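Local coordinates for protein Mannose/sialic acid-binding lectin (Polygonatum cyrtonema, PDB 3A0D) that probably binds carbohydrates as a bulb-type lectin, with mannose-type sugars such as methyl alpha-D-mannopyranoside among its ligands, at residues H14-G19 with Y85-Q90. Numbering follows the deposited sequence.
Sequences HSLEVG and YVLVLQ. With MMA (methyl alpha-D-mannopyranoside), chain B; SO4 (sulfate ion), chain F; SO4 (sulfate ion), chain E.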
ATOM      1  N   HIS A  14     -17.143  -2.562   2.761  1.00 20.83           N
ATOM      2  CA  HIS A  14     -15.765  -2.709   3.204  1.00 21.02           C
ATOM      3  C   HIS A  14     -14.958  -1.456   2.920  1.00 20.80           C
ATOM      4  O   HIS A  14     -15.322  -0.646   2.065  1.00 18.75           O
ATOM      5  CB  HIS A  14     -15.128  -3.920   2.523  1.00 21.79           C
ATOM      6  CG  HIS A  14     -15.768  -5.214   2.901  1.00 25.83           C
ATOM      7  ND1 HIS A  14     -15.564  -5.813   4.124  1.00 29.12           N
ATOM      8  CD2 HIS A  14     -16.671  -5.986   2.250  1.00 26.75           C
ATOM      9  CE1 HIS A  14     -16.316  -6.896   4.213  1.00 28.67           C
ATOM     10  NE2 HIS A  14     -16.998  -7.022   3.090  1.00 28.99           N
ATOM     11  N   SER A  15     -13.850  -1.303   3.637  1.00 19.66           N
ATOM     12  CA  SER A  15     -13.023  -0.130   3.454  1.00 20.19           C
ATOM     13  C   SER A  15     -11.562  -0.308   3.821  1.00 19.72           C
ATOM     14  O   SER A  15     -11.160  -1.317   4.402  1.00 17.51           O
ATOM     15  CB  SER A  15     -13.607   1.025   4.264  1.00 24.28           C
ATOM     16  OG  SER A  15     -13.864   0.630   5.595  1.00 25.42           O
ATOM     17  N   LEU A  16     -10.772   0.690   3.445  1.00 17.90           N
ATOM     18  CA  LEU A  16      -9.357   0.722   3.758  1.00 17.73           C
ATOM     19  C   LEU A  16      -9.301   1.728   4.898  1.00 18.24           C
ATOM     20  O   LEU A  16     -10.077   2.684   4.920  1.00 17.36           O
ATOM     21  CB  LEU A  16      -8.549   1.221   2.554  1.00 15.30           C
ATOM     22  CG  LEU A  16      -8.676   0.406   1.261  1.00 16.34           C
ATOM     23  CD1 LEU A  16      -7.685   0.930   0.233  1.00 16.35           C
ATOM     24  CD2 LEU A  16      -8.411  -1.069   1.540  1.00 14.84           C
ATOM     25  N   GLU A  17      -8.405   1.518   5.852  1.00 20.30           N
ATOM     26  CA  GLU A  17      -8.325   2.436   6.978  1.00 21.35           C
ATOM     27  C   GLU A  17      -6.916   2.694   7.487  1.00 22.37           C
ATOM     28  O   GLU A  17      -6.063   1.803   7.493  1.00 22.24           O
ATOM     29  CB  GLU A  17      -9.196   1.916   8.127  1.00 22.75           C
ATOM     30  CG  GLU A  17     -10.686   1.859   7.790  1.00 28.17           C
ATOM     31  CD  GLU A  17     -11.533   1.209   8.876  1.00 31.40           C
ATOM     32  OE1 GLU A  17     -12.775   1.167   8.717  1.00 31.40           O
ATOM     33  OE2 GLU A  17     -10.964   0.739   9.885  1.00 32.43           O
ATOM     34  N   VAL A  18      -6.683   3.936   7.894  1.00 23.43           N
ATOM     35  CA  VAL A  18      -5.411   4.366   8.459  1.00 25.88           C
ATOM     36  C   VAL A  18      -5.812   5.119   9.715  1.00 26.16           C
ATOM     37  O   VAL A  18      -6.229   6.271   9.653  1.00 25.19           O
ATOM     38  CB  VAL A  18      -4.643   5.318   7.522  1.00 27.26           C
ATOM     39  CG1 VAL A  18      -3.377   5.804   8.209  1.00 29.14           C
ATOM     40  CG2 VAL A  18      -4.287   4.603   6.236  1.00 26.93           C
ATOM     41  N   GLY A  19      -5.711   4.437  10.851  1.00 29.86           N
ATOM     42  CA  GLY A  19      -6.092   5.019  12.122  1.00 30.06           C
ATOM     43  C   GLY A  19      -5.497   6.384  12.380  1.00 31.94           C
ATOM     44  O   GLY A  19      -4.422   6.702  11.873  1.00 34.21           O
ATOM     45  N   TYR A  85      -0.620  -3.755  -9.717  1.00 17.32           N
ATOM     46  CA  TYR A  85      -0.652  -2.434  -9.104  1.00 16.17           C
ATOM     47  C   TYR A  85      -1.267  -2.485  -7.717  1.00 14.70           C
ATOM     48  O   TYR A  85      -1.758  -3.526  -7.279  1.00 14.66           O
ATOM     49  CB  TYR A  85      -1.455  -1.470  -9.983  1.00 16.49           C
ATOM     50  CG  TYR A  85      -0.876  -1.288 -11.370  1.00 16.96           C
ATOM     51  CD1 TYR A  85      -0.957  -2.304 -12.323  1.00 16.01           C
ATOM     52  CD2 TYR A  85      -0.208  -0.114 -11.715  1.00 16.08           C
ATOM     53  CE1 TYR A  85      -0.384  -2.156 -13.583  1.00 15.33           C
ATOM     54  CE2 TYR A  85       0.367   0.045 -12.966  1.00 15.84           C
ATOM     55  CZ  TYR A  85       0.278  -0.979 -13.895  1.00 17.20           C
ATOM     56  OH  TYR A  85       0.878  -0.830 -15.124  1.00 16.93           O
ATOM     57  N   VAL A  86      -1.235  -1.351  -7.031  1.00 13.81           N
ATOM     58  CA  VAL A  86      -1.792  -1.261  -5.692  1.00 13.45           C
ATOM     59  C   VAL A  86      -2.459   0.097  -5.489  1.00 13.58           C
ATOM     60  O   VAL A  86      -2.014   1.108  -6.041  1.00 12.56           O
ATOM     61  CB  VAL A  86      -0.691  -1.449  -4.612  1.00 13.39           C
ATOM     62  CG1 VAL A  86       0.214  -0.226  -4.568  1.00 11.17           C
ATOM     63  CG2 VAL A  86      -1.324  -1.703  -3.252  1.00 11.88           C
ATOM     64  N   LEU A  87      -3.542   0.093  -4.719  1.00 12.70           N
ATOM     65  CA  LEU A  87      -4.283   1.302  -4.380  1.00 13.85           C
ATOM     66  C   LEU A  87      -4.002   1.493  -2.896  1.00 14.45           C
ATOM     67  O   LEU A  87      -4.162   0.561  -2.111  1.00 15.81           O
ATOM     68  CB  LEU A  87      -5.783   1.101  -4.587  1.00 14.12           C
ATOM     69  CG  LEU A  87      -6.635   2.247  -4.034  1.00 14.91           C
ATOM     70  CD1 LEU A  87      -6.373   3.515  -4.846  1.00 13.20           C
ATOM     71  CD2 LEU A  87      -8.103   1.865  -4.074  1.00 12.40           C
ATOM     72  N   VAL A  88      -3.595   2.692  -2.501  1.00 14.19           N
ATOM     73  CA  VAL A  88      -3.258   2.922  -1.103  1.00 14.60           C
ATOM     74  C   VAL A  88      -3.837   4.180  -0.465  1.00 14.11           C
ATOM     75  O   VAL A  88      -3.789   5.263  -1.048  1.00 15.66           O
ATOM     76  CB  VAL A  88      -1.719   2.980  -0.937  1.00 14.61           C
ATOM     77  CG1 VAL A  88      -1.352   3.187   0.515  1.00 16.17           C
ATOM     78  CG2 VAL A  88      -1.089   1.701  -1.468  1.00 15.94           C
ATOM     79  N   LEU A  89      -4.392   4.018   0.733  1.00 12.53           N
ATOM     80  CA  LEU A  89      -4.910   5.139   1.515  1.00 12.68           C
ATOM     81  C   LEU A  89      -3.723   5.429   2.432  1.00 13.91           C
ATOM     82  O   LEU A  89      -3.416   4.641   3.323  1.00 13.39           O
ATOM     83  CB  LEU A  89      -6.117   4.724   2.356  1.00 10.93           C
ATOM     84  CG  LEU A  89      -6.450   5.662   3.522  1.00 11.77           C
ATOM     85  CD1 LEU A  89      -6.707   7.080   3.005  1.00  8.57           C
ATOM     86  CD2 LEU A  89      -7.665   5.129   4.270  1.00 12.19           C
ATOM     87  N   GLN A  90      -3.056   6.551   2.201  1.00 14.92           N
ATOM     88  CA  GLN A  90      -1.868   6.904   2.965  1.00 16.24           C
ATOM     89  C   GLN A  90      -2.098   7.674   4.257  1.00 18.44           C
ATOM     90  O   GLN A  90      -3.139   8.308   4.448  1.00 19.32           O
ATOM     91  CB  GLN A  90      -0.913   7.683   2.060  1.00 14.66           C
ATOM     92  CG  GLN A  90      -0.517   6.903   0.811  1.00 14.47           C
ATOM     93  CD  GLN A  90       0.474   7.639  -0.075  1.00 15.95           C
ATOM     94  OE1 GLN A  90       1.162   7.022  -0.887  1.00 14.22           O
ATOM     95  NE2 GLN A  90       0.542   8.961   0.067  1.00 14.53           N
TER
HETATM   96  C1  MMA B 111       2.074  13.483  -2.812  1.00 17.88           C
HETATM   97  C2  MMA B 111       2.251  12.362  -1.749  1.00 18.56           C
HETATM   98  C3  MMA B 111       2.903  11.138  -2.426  1.00 17.60           C
HETATM   99  C4  MMA B 111       1.981  10.664  -3.560  1.00 15.94           C
HETATM  100  C5  MMA B 111       1.801  11.817  -4.568  1.00 16.84           C
HETATM  101  C6  MMA B 111       0.855  11.357  -5.688  1.00 18.03           C
HETATM  102  C7  MMA B 111       3.192  14.949  -4.285  1.00 20.42           C
HETATM  103  O1  MMA B 111       3.370  13.889  -3.321  1.00 23.84           O
HETATM  104  O2  MMA B 111       0.961  11.981  -1.238  1.00 20.09           O
HETATM  105  O3  MMA B 111       3.065  10.088  -1.464  1.00 16.04           O
HETATM  106  O4  MMA B 111       2.570   9.539  -4.213  1.00 14.03           O
HETATM  107  O5  MMA B 111       1.219  12.980  -3.903  1.00 18.44           O
HETATM  108  O6  MMA B 111       0.665  12.411  -6.631  1.00 20.61           O
HETATM  109  S   SO4 F 115     -13.978  -3.766   7.154  1.00 60.50           S
HETATM  110  O1  SO4 F 115     -14.311  -5.177   7.427  1.00 61.71           O
HETATM  111  O2  SO4 F 115     -12.748  -3.399   7.879  1.00 62.16           O
HETATM  112  O3  SO4 F 115     -13.769  -3.585   5.705  1.00 60.87           O
HETATM  113  O4  SO4 F 115     -15.083  -2.904   7.609  1.00 61.03           O
HETATM  114  S   SO4 E 114      -3.983   1.302  11.644  1.00 50.25           S
HETATM  115  O1  SO4 E 114      -5.229   1.916  11.157  1.00 51.60           O
HETATM  116  O2  SO4 E 114      -3.745   0.062  10.886  1.00 50.36           O
HETATM  117  O3  SO4 E 114      -2.854   2.239  11.462  1.00 48.01           O
HETATM  118  O4  SO4 E 114      -4.126   0.981  13.077  1.00 51.63           O
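Leu16 and Val18 pack on Leu87 and Leu89, while the flat groups of the two segments, the His14 imidazole and the Gln90 carboxamide, lie at the margins and bind ligands. The imidazole meets the chain F sulfate with its edge: O1 of this sulfate lies in the ring plane, and His14 ND1 donates to its O3, near that plane, at 3.3 Å. The amide N of Ser15 donates to the same O3, so this oxygen is gripped twice. At the far margin, Gln90 NE2 donates to O3 of methyl alpha-D-mannopyranoside at 3.2 Å (159° at the hydrogen) and weakly to O2 of the same sugar. Gln90 OE1 bonds to Tyr98 OH and to Ser5 OG of the second subunit, while Asp92 OD1 takes up NE2; together these fix the rotation of the amide.

Between these margins the contact is made by aliphatic side chains, which press on each other and on backbone carbonyls, with no hydrogen bond between the strands. The Val18 and Leu89 side chains meet at a slant, CG2 of Val18 lying 3.6 Å from CG of Leu89. Chi1 of 176° sets CG2 anti to Val18's own carbonyl carbon, beside its N, and brings it a tight 3.0 Å from Leu89 O, tilted out of the carbonyl plane; this oxygen also accepts from Asn2 ND2. Leu89 CD2 in turn rests 3.5 Å from the Leu16 carbonyl O. Leu16 CB faces Leu89 CB at 4.3 Å, and Leu16 CD1 lies 4.4 Å from Leu87 CD2. Glu17 points away, to a salt bridge with Arg23.

The strand axes approach to 7.4 Å at 49°; the strands belong to different sheets of the prism and meet through side chains that point into its core. Tyr22 and Leu24 from one sheet, and Val95 from the other, extend this core. Such packing belongs to the beta-prism II fold of bulb-type lectins, whose Gln-Asp-Asn-Tyr mannose site is built here by Gln90, Asp92, Asn94 and Tyr98.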